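Local structure of metazoan TIR-STING fusion (Crassostrea gigas, 6WT6) at residues Arg200-Val205 with Asp272-Gly277; Leu218-Ser223 with Gly281-Met286; Ser223-Asp228 with Tyr332-Asn337; Asp228-Glu233 with Thr261-Thr266. The protein joins a TIR domain and a STING ligand-binding domain in a single chain, two copies of which make up the assembly. One frame throughout, in Å; residues are numbered along the deposited sequence.

Interaction 1 of 4, residues Arg200-Val205 with Asp272-Gly277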
loop_
_atom_site.group_PDB
_atom_site.type_symbol
_atom_site.label_atom_id
_atom_site.label_comp_id
_atom_site.label_asym_id
_atom_site.label_seq_id
_atom_site.Cartn_x
_atom_site.Cartn_y
_atom_site.Cartn_z
ATOM N N ARG A 200 32.477 3.397 3.004
ATOM C CA ARG A 200 33.747 3.912 3.502
ATOM C C ARG A 200 34.917 3.047 3.060
ATOM O O ARG A 200 36.010 3.569 2.810
ATOM C CB ARG A 200 33.714 4.021 5.027
ATOM C CG ARG A 200 32.758 5.084 5.539
ATOM C CD ARG A 200 33.029 5.419 6.991
ATOM N NE ARG A 200 32.915 4.249 7.857
ATOM C CZ ARG A 200 31.817 3.913 8.527
ATOM N NH1 ARG A 200 30.723 4.657 8.439
ATOM N NH2 ARG A 200 31.816 2.829 9.291
ATOM N N GLN A 201 34.717 1.732 2.954
ATOM C CA GLN A 201 35.785 0.874 2.454
ATOM C C GLN A 201 36.074 1.167 0.988
ATOM O O GLN A 201 37.238 1.256 0.581
ATOM C CB GLN A 201 35.427 -0.597 2.646
ATOM C CG GLN A 201 36.437 -1.544 2.021
ATOM C CD GLN A 201 36.083 -3.003 2.234
ATOM O OE1 GLN A 201 35.909 -3.455 3.367
ATOM N NE2 GLN A 201 35.977 -3.752 1.141
ATOM N N TRP A 202 35.024 1.321 0.177
ATOM C CA TRP A 202 35.221 1.683 -1.223
ATOM C C TRP A 202 35.858 3.061 -1.335
ATOM O O TRP A 202 36.795 3.268 -2.115
ATOM C CB TRP A 202 33.887 1.642 -1.974
ATOM C CG TRP A 202 34.032 1.735 -3.472
ATOM C CD1 TRP A 202 34.011 0.698 -4.363
ATOM C CD2 TRP A 202 34.232 2.924 -4.249
ATOM N NE1 TRP A 202 34.181 1.170 -5.642
ATOM C CE2 TRP A 202 34.318 2.532 -5.600
ATOM C CE3 TRP A 202 34.341 4.283 -3.934
ATOM C CZ2 TRP A 202 34.508 3.450 -6.635
ATOM C CZ3 TRP A 202 34.531 5.194 -4.965
ATOM C CH2 TRP A 202 34.613 4.771 -6.297
ATOM N N ARG A 203 35.356 4.019 -0.554
ATOM C CA ARG A 203 35.900 5.372 -0.574
ATOM C C ARG A 203 37.374 5.381 -0.191
ATOM O O ARG A 203 38.173 6.125 -0.773
ATOM C CB ARG A 203 35.096 6.256 0.375
ATOM C CG ARG A 203 35.604 7.670 0.495
ATOM C CD ARG A 203 34.688 8.472 1.390
ATOM N NE ARG A 203 34.754 8.025 2.778
ATOM C CZ ARG A 203 33.984 8.504 3.750
ATOM N NH1 ARG A 203 33.080 9.436 3.482
ATOM N NH2 ARG A 203 34.120 8.055 4.988
ATOM N N ARG A 204 37.750 4.550 0.781
ATOM C CA ARG A 204 39.121 4.547 1.278
ATOM C C ARG A 204 40.099 4.089 0.203
ATOM O O ARG A 204 41.141 4.719 -0.013
ATOM C CB ARG A 204 39.210 3.651 2.514
ATOM C CG ARG A 204 40.564 3.612 3.180
ATOM C CD ARG A 204 40.517 2.736 4.424
ATOM N NE ARG A 204 41.796 2.722 5.127
ATOM C CZ ARG A 204 42.175 3.647 6.004
ATOM N NH1 ARG A 204 41.372 4.664 6.288
ATOM N NH2 ARG A 204 43.360 3.557 6.595
ATOM N N VAL A 205 39.774 3.002 -0.493
ATOM C CA VAL A 205 40.724 2.364 -1.397
ATOM C C VAL A 205 40.591 2.918 -2.809
ATOM O O VAL A 205 41.202 2.396 -3.747
ATOM C CB VAL A 205 40.547 0.834 -1.389
ATOM C CG1 VAL A 205 40.708 0.298 0.024
ATOM C CG2 VAL A 205 39.196 0.449 -1.970
ATOM N N ASP A 272 35.928 16.085 -8.737
ATOM C CA ASP A 272 35.026 14.950 -8.882
ATOM C C ASP A 272 34.486 14.551 -7.518
ATOM O O ASP A 272 35.246 14.441 -6.547
ATOM C CB ASP A 272 35.732 13.758 -9.534
ATOM C CG ASP A 272 36.139 14.037 -10.968
ATOM O OD1 ASP A 272 35.631 15.017 -11.539
ATOM O OD2 ASP A 272 37.007 13.306 -11.500
ATOM N N TYR A 273 33.175 14.335 -7.452
ATOM C CA TYR A 273 32.506 13.853 -6.254
ATOM C C TYR A 273 31.845 12.521 -6.569
ATOM O O TYR A 273 31.205 12.374 -7.616
ATOM C CB TYR A 273 31.478 14.870 -5.757
ATOM C CG TYR A 273 32.097 16.014 -4.991
ATOM C CD1 TYR A 273 32.622 17.119 -5.652
ATOM C CD2 TYR A 273 32.178 15.982 -3.603
ATOM C CE1 TYR A 273 33.198 18.168 -4.951
ATOM C CE2 TYR A 273 32.752 17.023 -2.893
ATOM C CZ TYR A 273 33.260 18.114 -3.573
ATOM O OH TYR A 273 33.831 19.153 -2.870
ATOM N N PHE A 274 32.012 11.558 -5.668
ATOM C CA PHE A 274 31.534 10.200 -5.862
ATOM C C PHE A 274 30.326 9.925 -4.975
ATOM O O PHE A 274 30.204 10.459 -3.868
ATOM C CB PHE A 274 32.637 9.181 -5.554
ATOM C CG PHE A 274 33.795 9.220 -6.513
ATOM C CD1 PHE A 274 34.830 10.123 -6.333
ATOM C CD2 PHE A 274 33.861 8.337 -7.581
ATOM C CE1 PHE A 274 35.905 10.158 -7.206
ATOM C CE2 PHE A 274 34.937 8.365 -8.459
ATOM C CZ PHE A 274 35.959 9.279 -8.270
ATOM N N PHE A 275 29.430 9.075 -5.469
ATOM C CA PHE A 275 28.256 8.726 -4.688
ATOM C C PHE A 275 27.715 7.383 -5.150
ATOM O O PHE A 275 27.790 7.040 -6.334
ATOM C CB PHE A 275 27.169 9.805 -4.803
ATOM C CG PHE A 275 26.628 9.992 -6.200
ATOM C CD1 PHE A 275 27.308 10.766 -7.133
ATOM C CD2 PHE A 275 25.427 9.409 -6.574
ATOM C CE1 PHE A 275 26.802 10.944 -8.412
ATOM C CE2 PHE A 275 24.916 9.586 -7.852
ATOM C CZ PHE A 275 25.604 10.354 -8.771
ATOM N N ALA A 276 27.186 6.623 -4.194
ATOM C CA ALA A 276 26.325 5.498 -4.523
ATOM C C ALA A 276 24.910 6.019 -4.709
ATOM O O ALA A 276 24.391 6.742 -3.854
ATOM C CB ALA A 276 26.366 4.437 -3.427
ATOM N N GLY A 277 24.289 5.675 -5.824
ATOM C CA GLY A 277 22.987 6.232 -6.141
ATOM C C GLY A 277 22.161 5.305 -7.003
ATOM O O GLY A 277 22.690 4.507 -7.787
#
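Trp202 and Phe274 join the C-terminal end of helix 176-204 to strand 272-279 through one aromatic contact, where a helix meets the mixed sheet of the STING ligand-binding domain. The CB of Trp202 leaves the helix in the direction of the strand. Its CG lies anti to the backbone N (chi1 -169°), beside the carbonyl carbon, which carries the indole out from the helix, and the benzo half makes the contact. The CZ3-CH2 edge of the benzo ring does the touching: Trp202 CZ3 comes to 4.1 Å from Phe274 CD2, and CH2 to 3.9 Å from the same Phe274 CD2. Phe274 thus meets the indole at its edge, close to the indole plane, while the indole approaches the phenyl ring obliquely. The six-membered rings have centroids 5.8 Å apart and planes at 53°, an oblique aromatic pairing, and the two side chains cross at about a right angle. The contact is small and wholly apolar, with 73 Å² buried over both sides. Met212 of the neighbouring strand touches both side chains, and Ile262 of strand 260-266 touches the indole as well. Arg204 N makes a regular helical bond to Arg200 O at 2.8 Å, and at the end of the helix Trp202 O accepts a hydrogen bond from the side-chain ND2 of Asn206.

Interaction 2 of 4, residues Leu218-Ser223 with Gly281-Met286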
loop_
_atom_site.group_PDB
_atom_site.type_symbol
_atom_site.label_atom_id
_atom_site.label_comp_id
_atom_site.label_asym_id
_atom_site.label_seq_id
_atom_site.Cartn_x
_atom_site.Cartn_y
_atom_site.Cartn_z
ATOM N N LEU A 218 19.016 8.152 -2.925
ATOM C CA LEU A 218 17.853 7.551 -3.566
ATOM C C LEU A 218 17.107 8.641 -4.321
ATOM O O LEU A 218 16.668 9.629 -3.722
ATOM C CB LEU A 218 16.944 6.888 -2.533
ATOM C CG LEU A 218 17.565 5.787 -1.673
ATOM C CD1 LEU A 218 16.648 5.468 -0.510
ATOM C CD2 LEU A 218 17.843 4.540 -2.513
ATOM N N PHE A 219 16.964 8.462 -5.629
ATOM C CA PHE A 219 16.474 9.519 -6.502
ATOM C C PHE A 219 14.976 9.374 -6.720
ATOM O O PHE A 219 14.485 8.286 -7.041
ATOM C CB PHE A 219 17.235 9.517 -7.828
ATOM C CG PHE A 219 18.659 9.970 -7.686
ATOM C CD1 PHE A 219 18.983 11.314 -7.776
ATOM C CD2 PHE A 219 19.667 9.060 -7.414
ATOM C CE1 PHE A 219 20.291 11.736 -7.624
ATOM C CE2 PHE A 219 20.977 9.479 -7.263
ATOM C CZ PHE A 219 21.289 10.817 -7.366
ATOM N N PHE A 220 14.262 10.485 -6.548
ATOM C CA PHE A 220 12.801 10.524 -6.533
ATOM C C PHE A 220 12.369 11.634 -7.485
ATOM O O PHE A 220 12.061 12.754 -7.053
ATOM C CB PHE A 220 12.292 10.758 -5.106
ATOM C CG PHE A 220 10.829 10.450 -4.896
ATOM C CD1 PHE A 220 9.880 10.726 -5.873
ATOM C CD2 PHE A 220 10.402 9.899 -3.697
ATOM C CE1 PHE A 220 8.540 10.445 -5.661
ATOM C CE2 PHE A 220 9.067 9.619 -3.478
ATOM C CZ PHE A 220 8.133 9.890 -4.462
ATOM N N PRO A 221 12.348 11.362 -8.789
ATOM C CA PRO A 221 11.827 12.355 -9.738
ATOM C C PRO A 221 10.337 12.574 -9.528
ATOM O O PRO A 221 9.581 11.628 -9.296
ATOM C CB PRO A 221 12.114 11.723 -11.105
ATOM C CG PRO A 221 12.157 10.250 -10.828
ATOM C CD PRO A 221 12.773 10.122 -9.462
ATOM N N GLN A 222 9.914 13.841 -9.622
ATOM C CA GLN A 222 8.521 14.173 -9.335
ATOM C C GLN A 222 7.559 13.477 -10.289
ATOM O O GLN A 222 6.431 13.153 -9.905
ATOM C CB GLN A 222 8.312 15.686 -9.395
ATOM C CG GLN A 222 6.888 16.117 -9.076
ATOM C CD GLN A 222 6.719 17.620 -9.067
ATOM O OE1 GLN A 222 7.670 18.364 -9.296
ATOM N NE2 GLN A 222 5.502 18.078 -8.802
ATOM N N SER A 223 7.971 13.250 -11.536
ATOM C CA SER A 223 7.089 12.552 -12.462
ATOM C C SER A 223 6.977 11.070 -12.149
ATOM O O SER A 223 6.122 10.397 -12.738
ATOM C CB SER A 223 7.574 12.724 -13.899
ATOM O OG SER A 223 8.679 11.873 -14.151
ATOM N N GLY A 281 12.861 2.479 -7.167
ATOM C CA GLY A 281 12.194 1.832 -8.286
ATOM C C GLY A 281 10.691 1.706 -8.124
ATOM O O GLY A 281 9.961 1.654 -9.119
ATOM N N VAL A 282 10.207 1.667 -6.879
ATOM C CA VAL A 282 8.787 1.424 -6.647
ATOM C C VAL A 282 7.927 2.583 -7.149
ATOM O O VAL A 282 6.767 2.379 -7.531
ATOM C CB VAL A 282 8.540 1.132 -5.153
ATOM C CG1 VAL A 282 8.749 2.384 -4.309
ATOM C CG2 VAL A 282 7.143 0.558 -4.940
ATOM N N ILE A 283 8.465 3.806 -7.185
ATOM C CA ILE A 283 7.642 4.945 -7.592
ATOM C C ILE A 283 7.246 4.866 -9.062
ATOM O O ILE A 283 6.243 5.468 -9.458
ATOM C CB ILE A 283 8.347 6.285 -7.298
ATOM C CG1 ILE A 283 9.518 6.506 -8.256
ATOM C CG2 ILE A 283 8.811 6.328 -5.848
ATOM C CD1 ILE A 283 10.353 7.738 -7.938
ATOM N N HIS A 284 7.990 4.111 -9.876
ATOM C CA HIS A 284 7.653 3.979 -11.291
ATOM C C HIS A 284 6.261 3.394 -11.485
ATOM O O HIS A 284 5.630 3.622 -12.524
ATOM C CB HIS A 284 8.692 3.110 -12.000
ATOM C CG HIS A 284 8.648 3.214 -13.493
ATOM N ND1 HIS A 284 9.200 4.274 -14.178
ATOM C CD2 HIS A 284 8.109 2.398 -14.430
ATOM C CE1 HIS A 284 9.010 4.104 -15.474
ATOM N NE2 HIS A 284 8.348 2.974 -15.654
ATOM N N THR A 285 5.778 2.635 -10.499
ATOM C CA THR A 285 4.433 2.076 -10.560
ATOM C C THR A 285 3.383 3.175 -10.667
ATOM O O THR A 285 2.409 3.038 -11.416
ATOM C CB THR A 285 4.188 1.204 -9.325
ATOM O OG1 THR A 285 4.997 0.028 -9.416
ATOM C CG2 THR A 285 2.721 0.805 -9.209
ATOM N N MET A 286 3.570 4.279 -9.937
ATOM C CA MET A 286 2.615 5.380 -10.008
ATOM C C MET A 286 2.624 6.039 -11.385
ATOM O O MET A 286 1.575 6.465 -11.878
ATOM C CB MET A 286 2.907 6.400 -8.907
ATOM C CG MET A 286 2.462 5.940 -7.519
ATOM S SD MET A 286 2.989 7.026 -6.175
ATOM C CE MET A 286 4.740 6.666 -6.096
#
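Ile283 meets Phe220 and Pro221 with two separate branches of its side chain, one for the face of the phenyl ring and one for the seam between ring and proline. The CH-pi contact belongs to CG2, which sits over one face of the Phe220 ring, 4.1 Å from the ring centroid and 18° off the normal. The methyl is offset toward the rim, with Phe220 CZ the closest ring atom to Ile283 CG2 at 3.9 Å. The apolar packing belongs to CD1, at the end of the other branch. Ile283 CD1 lies 3.7 Å from Phe220 CD1 and also 3.7 Å from Pro221 CD, filling the angle between the two residues. This division follows from chi1 of 72°, which sets CG1 between the backbone N and the carbonyl carbon and CG2 anti to the carbonyl carbon, together with an extended chi2 (-174°) that carries CD1 on to the proline. All three residues are buried, and 153 Å² is covered in total. The contact packs the end of strand 212-221 against residues 281-286, at the beginning of helix 284-291. Helix 299-319 packs alongside, Ser306 touching Phe220 and Phe309 touching Ile283, while Phe331 of strand 327-332 brings its ring against Phe220.

Interaction 3 of 4, residues Ser223-Asp228 with Tyr332-Asn337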
loop_
_atom_site.group_PDB
_atom_site.type_symbol
_atom_site.label_atom_id
_atom_site.label_comp_id
_atom_site.label_asym_id
_atom_site.label_seq_id
_atom_site.Cartn_x
_atom_site.Cartn_y
_atom_site.Cartn_z
ATOM N N SER A 223 7.971 13.250 -11.536
ATOM C CA SER A 223 7.089 12.552 -12.462
ATOM C C SER A 223 6.977 11.070 -12.149
ATOM O O SER A 223 6.122 10.397 -12.738
ATOM C CB SER A 223 7.574 12.724 -13.899
ATOM O OG SER A 223 8.679 11.873 -14.151
ATOM N N CYS A 224 7.825 10.557 -11.252
ATOM C CA CYS A 224 7.944 9.150 -10.876
ATOM C C CYS A 224 8.475 8.280 -12.009
ATOM O O CYS A 224 8.497 7.050 -11.872
ATOM C CB CYS A 224 6.615 8.587 -10.359
ATOM S SG CYS A 224 5.959 9.530 -8.963
ATOM N N ARG A 225 8.898 8.877 -13.123
ATOM C CA ARG A 225 9.530 8.121 -14.196
ATOM C C ARG A 225 10.945 7.749 -13.788
ATOM O O ARG A 225 11.786 8.623 -13.561
ATOM C CB ARG A 225 9.558 8.934 -15.487
ATOM C CG ARG A 225 8.249 8.996 -16.224
ATOM C CD ARG A 225 8.357 9.863 -17.470
ATOM N NE ARG A 225 8.778 11.225 -17.156
ATOM C CZ ARG A 225 9.108 12.133 -18.070
ATOM N NH1 ARG A 225 9.062 11.823 -19.360
ATOM N NH2 ARG A 225 9.485 13.349 -17.696
ATOM N N CYS A 226 11.212 6.453 -13.699
ATOM C CA CYS A 226 12.550 5.961 -13.419
ATOM C C CYS A 226 13.222 5.550 -14.721
ATOM O O CYS A 226 12.605 4.915 -15.581
ATOM C CB CYS A 226 12.511 4.782 -12.447
ATOM S SG CYS A 226 11.738 5.174 -10.856
ATOM N N ARG A 227 14.485 5.927 -14.861
ATOM C CA ARG A 227 15.306 5.548 -15.996
ATOM C C ARG A 227 16.187 4.362 -15.617
ATOM O O ARG A 227 16.312 4.002 -14.445
ATOM C CB ARG A 227 16.140 6.749 -16.460
ATOM C CG ARG A 227 15.292 8.011 -16.641
ATOM C CD ARG A 227 16.066 9.178 -17.209
ATOM N NE ARG A 227 16.298 9.017 -18.639
ATOM C CZ ARG A 227 16.770 9.972 -19.431
ATOM N NH1 ARG A 227 17.060 11.168 -18.936
ATOM N NH2 ARG A 227 16.950 9.729 -20.721
ATOM N N ASP A 228 16.782 3.730 -16.635
ATOM C CA ASP A 228 17.603 2.550 -16.376
ATOM C C ASP A 228 18.802 2.885 -15.502
ATOM O O ASP A 228 19.244 2.050 -14.705
ATOM C CB ASP A 228 18.067 1.922 -17.692
ATOM C CG ASP A 228 16.998 1.063 -18.341
ATOM O OD1 ASP A 228 16.223 0.402 -17.611
ATOM O OD2 ASP A 228 16.935 1.046 -19.588
ATOM N N TYR A 332 13.326 15.715 -6.769
ATOM C CA TYR A 332 13.665 16.776 -7.703
ATOM C C TYR A 332 12.647 16.806 -8.830
ATOM O O TYR A 332 12.045 15.783 -9.169
ATOM C CB TYR A 332 15.076 16.588 -8.272
ATOM C CG TYR A 332 15.249 15.312 -9.070
ATOM C CD1 TYR A 332 15.537 14.102 -8.439
ATOM C CD2 TYR A 332 15.132 15.317 -10.456
ATOM C CE1 TYR A 332 15.696 12.933 -9.166
ATOM C CE2 TYR A 332 15.283 14.154 -11.191
ATOM C CZ TYR A 332 15.569 12.967 -10.544
ATOM O OH TYR A 332 15.724 11.812 -11.278
ATOM N N LYS A 333 12.470 17.996 -9.407
ATOM C CA LYS A 333 11.655 18.170 -10.606
ATOM C C LYS A 333 12.475 17.748 -11.816
ATOM O O LYS A 333 13.433 18.431 -12.194
ATOM C CB LYS A 333 11.200 19.620 -10.752
ATOM C CG LYS A 333 10.405 20.152 -9.574
ATOM C CD LYS A 333 9.752 21.490 -9.899
ATOM C CE LYS A 333 9.138 22.120 -8.656
ATOM N NZ LYS A 333 8.254 23.270 -8.983
ATOM N N ASP A 334 12.096 16.629 -12.431
ATOM C CA ASP A 334 12.813 16.116 -13.597
ATOM C C ASP A 334 12.288 16.817 -14.851
ATOM O O ASP A 334 11.566 16.248 -15.673
ATOM C CB ASP A 334 12.676 14.601 -13.683
ATOM C CG ASP A 334 11.244 14.132 -13.535
ATOM O OD1 ASP A 334 10.473 14.787 -12.809
ATOM O OD2 ASP A 334 10.885 13.105 -14.144
ATOM N N VAL A 335 12.676 18.086 -14.988
ATOM C CA VAL A 335 12.203 18.934 -16.079
ATOM C C VAL A 335 13.327 19.514 -16.927
ATOM O O VAL A 335 13.035 20.177 -17.933
ATOM C CB VAL A 335 11.309 20.082 -15.555
ATOM C CG1 VAL A 335 10.092 19.540 -14.816
ATOM C CG2 VAL A 335 12.117 21.032 -14.666
ATOM N N ASN A 336 14.593 19.308 -16.571
ATOM C CA ASN A 336 15.703 20.000 -17.214
ATOM C C ASN A 336 16.524 19.054 -18.083
ATOM O O ASN A 336 16.770 17.903 -17.711
ATOM C CB ASN A 336 16.613 20.652 -16.172
ATOM C CG ASN A 336 15.973 21.855 -15.515
ATOM O OD1 ASN A 336 15.444 22.739 -16.193
ATOM N ND2 ASN A 336 16.017 21.898 -14.187
ATOM N N ASN A 337 16.966 19.565 -19.236
ATOM C CA ASN A 337 17.767 18.801 -20.183
ATOM C C ASN A 337 19.239 19.178 -20.200
ATOM O O ASN A 337 20.044 18.405 -20.728
ATOM C CB ASN A 337 17.221 18.966 -21.609
ATOM C CG ASN A 337 15.837 18.395 -21.771
ATOM O OD1 ASN A 337 15.478 17.417 -21.120
ATOM N ND2 ASN A 337 15.048 19.000 -22.649
HETATM O O HOH W 1 12.542 10.840 -14.754
#
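Ser223 and Asp334 face each other across two loops of the STING ligand-binding domain, and an ST turn on the serine side brings Arg225 to the same place. The Asp334 carboxylate is presented to Ser223 with both oxygens. Ser223 N donates to OD1 of Asp334 at 3.2 Å, on the syn side but 22° out of the carboxylate plane. Ser223 OG donates to the syn lone pair of Asp334 OD2 at 2.5 Å, so backbone and side chain of a single residue grip the two oxygens and limit rotation of the acid. The same OG accepts from the chain beyond: Arg225 N reaches Ser223 OG at 3.2 Å, closing the ST turn, and Arg225 NE reaches Ser223 OG at 3.1 Å. That second bond is nearly straight (172°) and lies in the guanidinium plane, which helps to set the turn of the guanidinium. The Arg225 chain, bent at chi3, folds back so that its guanidinium edge meets the serine OG. The guanidinium is tilted 63° from the carboxylate plane and meets it obliquely, and a long salt bridge runs from Arg225 NH2 to Asp334 OD2, 3.8 Å. Ser223 OG links the two charged groups, giving to the acid and accepting from the arginine; the nearby positive charge would probably help keep the carboxylate ionised. Asp334 is also the centre of an inverse gamma turn, and Pro221 packs against its side chain. A water completes the bridge, donating to Arg225 O at 2.6 Å and to Asp334 OD2 at 2.9 Å.

Interaction 4 of 4, residues Asp228-Glu233 with Thr261-Thr266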
loop_
_atom_site.group_PDB
_atom_site.type_symbol
_atom_site.label_atom_id
_atom_site.label_comp_id
_atom_site.label_asym_id
_atom_site.label_seq_id
_atom_site.Cartn_x
_atom_site.Cartn_y
_atom_site.Cartn_z
ATOM N N ASP A 228 16.782 3.730 -16.635
ATOM C CA ASP A 228 17.603 2.550 -16.376
ATOM C C ASP A 228 18.802 2.885 -15.502
ATOM O O ASP A 228 19.244 2.050 -14.705
ATOM C CB ASP A 228 18.067 1.922 -17.692
ATOM C CG ASP A 228 16.998 1.063 -18.341
ATOM O OD1 ASP A 228 16.223 0.402 -17.611
ATOM O OD2 ASP A 228 16.935 1.046 -19.588
ATOM N N SER A 229 19.335 4.096 -15.634
ATOM C CA SER A 229 20.463 4.547 -14.833
ATOM C C SER A 229 20.318 6.042 -14.605
ATOM O O SER A 229 19.874 6.765 -15.501
ATOM C CB SER A 229 21.794 4.235 -15.528
ATOM O OG SER A 229 22.875 4.864 -14.870
ATOM N N ILE A 230 20.681 6.503 -13.405
ATOM C CA ILE A 230 20.642 7.937 -13.134
ATOM C C ILE A 230 21.617 8.675 -14.037
ATOM O O ILE A 230 21.426 9.861 -14.333
ATOM C CB ILE A 230 20.926 8.215 -11.645
ATOM C CG1 ILE A 230 20.677 9.684 -11.308
ATOM C CG2 ILE A 230 22.350 7.831 -11.290
ATOM C CD1 ILE A 230 19.218 10.094 -11.398
ATOM N N ALA A 231 22.657 7.982 -14.510
ATOM C CA ALA A 231 23.600 8.551 -15.462
ATOM C C ALA A 231 22.962 8.847 -16.815
ATOM O O ALA A 231 23.556 9.582 -17.611
ATOM C CB ALA A 231 24.794 7.607 -15.635
ATOM N N ASP A 232 21.776 8.302 -17.092
ATOM C CA ASP A 232 21.050 8.649 -18.307
ATOM C C ASP A 232 20.536 10.081 -18.294
ATOM O O ASP A 232 20.021 10.544 -19.317
ATOM C CB ASP A 232 19.877 7.690 -18.519
ATOM C CG ASP A 232 20.330 6.292 -18.874
ATOM O OD1 ASP A 232 21.434 6.162 -19.442
ATOM O OD2 ASP A 232 19.589 5.327 -18.590
ATOM N N GLU A 233 20.649 10.784 -17.166
ATOM C CA GLU A 233 20.211 12.171 -17.089
ATOM C C GLU A 233 21.262 13.147 -17.592
ATOM O O GLU A 233 20.916 14.283 -17.938
ATOM C CB GLU A 233 19.841 12.534 -15.649
ATOM C CG GLU A 233 18.429 12.151 -15.254
ATOM C CD GLU A 233 17.392 13.128 -15.775
ATOM O OE1 GLU A 233 17.760 14.274 -16.104
ATOM O OE2 GLU A 233 16.208 12.744 -15.856
ATOM N N THR A 261 25.467 0.834 -7.381
ATOM C CA THR A 261 26.345 1.447 -8.368
ATOM C C THR A 261 26.965 2.743 -7.853
ATOM O O THR A 261 26.326 3.516 -7.134
ATOM C CB THR A 261 25.568 1.711 -9.657
ATOM O OG1 THR A 261 24.933 0.498 -10.074
ATOM C CG2 THR A 261 26.500 2.173 -10.760
ATOM N N ILE A 262 28.221 2.975 -8.236
ATOM C CA ILE A 262 28.956 4.183 -7.879
ATOM C C ILE A 262 29.062 5.072 -9.109
ATOM O O ILE A 262 29.417 4.603 -10.198
ATOM C CB ILE A 262 30.351 3.854 -7.326
ATOM C CG1 ILE A 262 30.244 2.828 -6.194
ATOM C CG2 ILE A 262 31.029 5.123 -6.831
ATOM C CD1 ILE A 262 29.411 3.303 -5.030
ATOM N N TYR A 263 28.756 6.349 -8.936
ATOM C CA TYR A 263 28.877 7.327 -10.001
ATOM C C TYR A 263 29.813 8.444 -9.566
ATOM O O TYR A 263 30.127 8.600 -8.381
ATOM C CB TYR A 263 27.516 7.917 -10.390
ATOM C CG TYR A 263 26.518 6.902 -10.894
ATOM C CD1 TYR A 263 26.446 6.581 -12.241
ATOM C CD2 TYR A 263 25.638 6.270 -10.022
ATOM C CE1 TYR A 263 25.534 5.660 -12.710
ATOM C CE2 TYR A 263 24.718 5.347 -10.483
ATOM C CZ TYR A 263 24.671 5.048 -11.830
ATOM O OH TYR A 263 23.764 4.131 -12.303
ATOM N N SER A 264 30.258 9.219 -10.550
ATOM C CA SER A 264 31.059 10.410 -10.325
ATOM C C SER A 264 30.350 11.618 -10.920
ATOM O O SER A 264 29.587 11.503 -11.885
ATOM C CB SER A 264 32.452 10.272 -10.948
ATOM O OG SER A 264 33.331 11.268 -10.462
ATOM N N VAL A 265 30.620 12.784 -10.344
ATOM C CA VAL A 265 30.010 14.027 -10.796
ATOM C C VAL A 265 30.987 15.163 -10.516
ATOM O O VAL A 265 31.663 15.176 -9.482
ATOM C CB VAL A 265 28.636 14.239 -10.121
ATOM C CG1 VAL A 265 28.764 14.235 -8.607
ATOM C CG2 VAL A 265 28.005 15.508 -10.586
ATOM N N THR A 266 31.082 16.104 -11.454
ATOM C CA THR A 266 32.065 17.181 -11.409
ATOM C C THR A 266 31.381 18.494 -11.052
ATOM O O THR A 266 30.369 18.858 -11.663
ATOM C CB THR A 266 32.782 17.318 -12.756
ATOM O OG1 THR A 266 33.378 16.064 -13.116
ATOM C CG2 THR A 266 33.864 18.370 -12.675
#
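Tyr263 is met by three consecutive residues, Ser229, Ile230 and Ala231, which meet its hydroxyl, one face and the CE1 side of its ring. Ile230 comes over the face: its CG2 lies 3.7 Å from the centroid of the Tyr263 ring, 20° off the normal, as a CH-pi contact shifted toward the rim. The nearest ring atom to Ile230 CG2 is Tyr263 CE2, at 3.5 Å. Ala231 approaches obliquely at the other ortho-to-hydroxyl carbon, with CB 3.6 Å from Tyr263 CE1. The polar end is taken by Ser229, whose OG makes a hydrogen bond of 2.8 Å with Tyr263 OH. Ser229 has its OG anti to the backbone N (chi1 170°), and there OG also accepts from Ala231 N at 3.1 Å, forming an ST turn at the start of the 3-10 segment 230-233. One serine oxygen thus ties the turn to the tyrosine hydroxyl. The contact lays the loop between strands 212-221 and 238-243 against strand 260-266. His239 of the adjoining strand 238-243 meets the Tyr263 ring and also touches Ser229, Ile237 touches both Ala231 and Tyr263, and Tyr279 of strand 272-279 packs on Ile230.

Overall arrangement
Along the chain the first partners run from the end of helix 176-204 (200-205) through the end of strand 212-221 into the loop after it. The second partners then arrive in turn. Interaction 4 closes first, when strand 260-266 returns to the loop at 228-233, and it is nested inside the loops closed by the other three. Interaction 1 closes next, at strand 272-279, followed by interaction 2 at 281-286 and interaction 3 at 332-337; these three cross one another. Interactions 2 and 3 share Ser223, interactions 3 and 4 share Asp228. Interactions 1, 2 and 4 tie a helix end, a helix start and a loop to one mixed sheet, while interaction 3 joins two loops at its end.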